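Local atomic coordinates of peptidoglycan DD-endopeptidase ShyB (Vibrio cholerae, PDB entry 2GU1), a protein that cleaves the peptide cross-links between peptidoglycan strands as a zinc-dependent endopeptidase, probably making room for new glycan as the cell wall expands. Residues I213-R221 / V229-F237. Sequence-based numbering, arbitrary orientation.
With ZN (zinc ion), chain B.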
loop_
_atom_site.group_PDB
_atom_site.type_symbol
_atom_site.label_atom_id
_atom_site.label_comp_id
_atom_site.label_asym_id
_atom_site.label_seq_id
_atom_site.Cartn_x
_atom_site.Cartn_y
_atom_site.Cartn_z
ATOM N N ILE A 213 18.825 4.624 14.436
ATOM C CA ILE A 213 18.534 3.578 13.462
ATOM C C ILE A 213 19.498 2.408 13.678
ATOM O O ILE A 213 20.713 2.562 13.556
ATOM C CB ILE A 213 18.680 4.116 12.020
ATOM C CG1 ILE A 213 17.667 5.240 11.785
ATOM C CG2 ILE A 213 18.465 2.999 11.016
ATOM C CD1 ILE A 213 17.823 5.944 10.444
ATOM N N THR A 214 18.952 1.242 14.007
ATOM C CA THR A 214 19.769 0.056 14.247
ATOM C C THR A 214 19.963 -0.779 12.981
ATOM O O THR A 214 20.793 -1.685 12.948
ATOM C CB THR A 214 19.146 -0.832 15.349
ATOM O OG1 THR A 214 17.819 -1.218 14.969
ATOM C CG2 THR A 214 19.087 -0.072 16.670
ATOM N N SER A 215 19.191 -0.461 11.946
ATOM C CA SER A 215 19.263 -1.162 10.667
ATOM C C SER A 215 18.435 -0.396 9.642
ATOM O O SER A 215 17.218 -0.291 9.778
ATOM C CB SER A 215 18.719 -2.584 10.812
ATOM O OG SER A 215 18.711 -3.243 9.560
ATOM N N GLY A 216 19.095 0.135 8.616
ATOM C CA GLY A 216 18.397 0.906 7.603
ATOM C C GLY A 216 17.883 0.116 6.418
ATOM O O GLY A 216 18.041 -1.103 6.351
ATOM N N PHE A 217 17.267 0.828 5.480
ATOM C CA PHE A 217 16.706 0.251 4.260
ATOM C C PHE A 217 17.826 -0.344 3.409
ATOM O O PHE A 217 18.852 0.300 3.205
ATOM C CB PHE A 217 15.999 1.354 3.461
ATOM C CG PHE A 217 15.308 0.874 2.210
ATOM C CD1 PHE A 217 14.039 0.300 2.275
ATOM C CD2 PHE A 217 15.904 1.042 0.959
ATOM C CE1 PHE A 217 13.365 -0.092 1.110
ATOM C CE2 PHE A 217 15.242 0.653 -0.209
ATOM C CZ PHE A 217 13.971 0.083 -0.134
ATOM N N ASN A 218 17.630 -1.566 2.916
ATOM C CA ASN A 218 18.627 -2.224 2.068
ATOM C C ASN A 218 18.011 -3.395 1.315
ATOM O O ASN A 218 17.929 -4.507 1.831
ATOM C CB ASN A 218 19.820 -2.713 2.894
ATOM C CG ASN A 218 20.847 -3.457 2.046
ATOM O OD1 ASN A 218 20.894 -3.302 0.821
ATOM N ND2 ASN A 218 21.680 -4.261 2.698
ATOM N N PRO A 219 17.580 -3.150 0.070
ATOM C CA PRO A 219 16.955 -4.146 -0.804
ATOM C C PRO A 219 17.887 -5.243 -1.300
ATOM O O PRO A 219 17.427 -6.275 -1.798
ATOM C CB PRO A 219 16.401 -3.294 -1.942
ATOM C CG PRO A 219 17.426 -2.217 -2.059
ATOM C CD PRO A 219 17.677 -1.847 -0.613
ATOM N N LYS A 220 19.191 -5.023 -1.165
ATOM C CA LYS A 220 20.175 -6.004 -1.611
ATOM C C LYS A 220 20.781 -6.820 -0.473
ATOM O O LYS A 220 21.681 -7.628 -0.704
ATOM C CB LYS A 220 21.295 -5.306 -2.393
ATOM C CG LYS A 220 20.859 -4.759 -3.750
ATOM C CD LYS A 220 21.964 -3.933 -4.416
ATOM C CE LYS A 220 23.233 -4.748 -4.669
ATOM N NZ LYS A 220 23.025 -5.863 -5.643
ATOM N N ARG A 221 20.284 -6.622 0.746
ATOM C CA ARG A 221 20.800 -7.350 1.906
ATOM C C ARG A 221 20.844 -8.857 1.646
ATOM O O ARG A 221 19.902 -9.430 1.095
ATOM C CB ARG A 221 19.937 -7.076 3.139
ATOM C CG ARG A 221 20.465 -7.726 4.407
ATOM C CD ARG A 221 19.497 -7.576 5.572
ATOM N NE ARG A 221 18.185 -8.129 5.252
ATOM C CZ ARG A 221 17.186 -8.255 6.121
ATOM N NH1 ARG A 221 17.344 -7.871 7.382
ATOM N NH2 ARG A 221 16.023 -8.761 5.725
ATOM N N VAL A 229 19.700 -13.137 -1.332
ATOM C CA VAL A 229 19.210 -11.791 -1.056
ATOM C C VAL A 229 17.857 -11.802 -0.355
ATOM O O VAL A 229 16.889 -12.375 -0.846
ATOM C CB VAL A 229 19.078 -10.945 -2.349
ATOM C CG1 VAL A 229 20.440 -10.747 -2.985
ATOM C CG2 VAL A 229 18.133 -11.623 -3.319
ATOM N N VAL A 230 17.809 -11.168 0.809
ATOM C CA VAL A 230 16.588 -11.062 1.600
ATOM C C VAL A 230 16.568 -9.585 1.991
ATOM O O VAL A 230 17.174 -9.181 2.984
ATOM C CB VAL A 230 16.661 -11.956 2.853
ATOM C CG1 VAL A 230 15.367 -11.861 3.644
ATOM C CG2 VAL A 230 16.925 -13.400 2.434
ATOM N N PRO A 231 15.868 -8.761 1.200
ATOM C CA PRO A 231 15.768 -7.320 1.431
ATOM C C PRO A 231 15.174 -6.861 2.752
ATOM O O PRO A 231 14.240 -7.468 3.286
ATOM C CB PRO A 231 14.938 -6.842 0.244
ATOM C CG PRO A 231 13.993 -7.994 0.034
ATOM C CD PRO A 231 14.922 -9.190 0.149
ATOM N N HIS A 232 15.753 -5.792 3.288
ATOM C CA HIS A 232 15.232 -5.184 4.498
ATOM C C HIS A 232 14.538 -3.975 3.894
ATOM O O HIS A 232 15.183 -2.991 3.529
ATOM C CB HIS A 232 16.340 -4.731 5.438
ATOM C CG HIS A 232 15.824 -4.200 6.741
ATOM N ND1 HIS A 232 16.189 -2.970 7.242
ATOM C CD2 HIS A 232 14.966 -4.736 7.643
ATOM C CE1 HIS A 232 15.580 -2.771 8.399
ATOM N NE2 HIS A 232 14.832 -3.827 8.664
ATOM N N ASN A 233 13.223 -4.067 3.769
ATOM C CA ASN A 233 12.429 -3.014 3.159
ATOM C C ASN A 233 11.934 -1.904 4.084
ATOM O O ASN A 233 10.931 -1.251 3.793
ATOM C CB ASN A 233 11.248 -3.662 2.428
ATOM C CG ASN A 233 11.683 -4.410 1.181
ATOM O OD1 ASN A 233 11.163 -5.479 0.864
ATOM N ND2 ASN A 233 12.640 -3.838 0.458
ATOM N N GLY A 234 12.633 -1.685 5.192
ATOM C CA GLY A 234 12.215 -0.641 6.109
ATOM C C GLY A 234 13.370 -0.134 6.952
ATOM O O GLY A 234 14.516 -0.526 6.742
ATOM N N THR A 235 13.069 0.740 7.903
ATOM C CA THR A 235 14.095 1.290 8.779
ATOM C C THR A 235 13.785 0.872 10.216
ATOM O O THR A 235 12.640 0.978 10.661
ATOM C CB THR A 235 14.120 2.833 8.693
ATOM O OG1 THR A 235 14.305 3.238 7.335
ATOM C CG2 THR A 235 15.237 3.398 9.531
ATOM N N ASP A 236 14.792 0.391 10.939
ATOM C CA ASP A 236 14.590 -0.024 12.328
ATOM C C ASP A 236 15.048 1.045 13.311
ATOM O O ASP A 236 16.196 1.492 13.244
ATOM C CB ASP A 236 15.348 -1.323 12.611
ATOM C CG ASP A 236 14.819 -2.480 11.804
ATOM O OD1 ASP A 236 13.749 -2.311 11.180
ATOM O OD2 ASP A 236 15.456 -3.551 11.808
ATOM N N PHE A 237 14.147 1.453 14.208
ATOM C CA PHE A 237 14.442 2.461 15.234
ATOM C C PHE A 237 14.572 1.775 16.594
ATOM O O PHE A 237 13.835 0.826 16.901
ATOM C CB PHE A 237 13.334 3.525 15.286
ATOM C CG PHE A 237 13.284 4.406 14.070
ATOM C CD1 PHE A 237 14.307 5.314 13.809
ATOM C CD2 PHE A 237 12.229 4.309 13.166
ATOM C CE1 PHE A 237 14.282 6.113 12.664
ATOM C CE2 PHE A 237 12.189 5.099 12.020
ATOM C CZ PHE A 237 13.217 6.004 11.764
HETATM ZN ZN ZN B . 13.378 -3.968 10.064
HETATM O O HOH W 1 17.256 -3.932 14.115
HETATM O O HOH W 2 16.798 3.703 6.268
#
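H232 is the tightly packed centre of this contact, its imidazole held at both nitrogens. ND1 donates to G216 O at 2.8 Å, nearly straight at 168°; the carbonyl oxygen lies in the ring plane, although ND1 approaches from above the plane of that carbonyl. On the other nitrogen, NE2 binds the zinc ion at 2.0 Å. With CG anti to the backbone N (chi1 -175°), the ring reaches into the bend of 213-221, where S215 OG sits over one face. Two backbone bonds between H232 and N218 fix its main chain as an isolated antiparallel bridge. D236, on strand 235-237, brings OD1 to the same zinc at 2.0 Å, and its backbone N donates to S215 O. H313, from strand 312-318, joins these two as the third protein ligand, completing the HxxxD plus histidine zinc site of M23 peptidases. R221 belongs to this tight part too: a bend at chi3 (57°) swings its guanidinium over H232 CB, 3.7 Å from the plane, and brings NE and NH2 to V230 O, with NE at 2.7 Å and the oxygen in the guanidinium plane. F217 turns the edge of its ring to the N233 backbone, CD1 lying 3.5 Å from N233 C, and also touches P322 of strand 321-323.

The ends are looser. P219 and V229 are exposed and meet the other segment mainly through backbone oxygens, P219 O against P231 CB and R221 O against V229 CA. At the opposite end exposed I213 lays CG1 near F237 CE1, and a water bridges T214 OG1 and D236 OD2, donating to the carboxylate. The bond from ND1 means that this nitrogen carries the proton, leaving NE2 to bind the zinc; the G216 carbonyl, a second-shell acceptor, together with the zinc bond probably helps to fix the ring's rotation and may strengthen its donation to the metal.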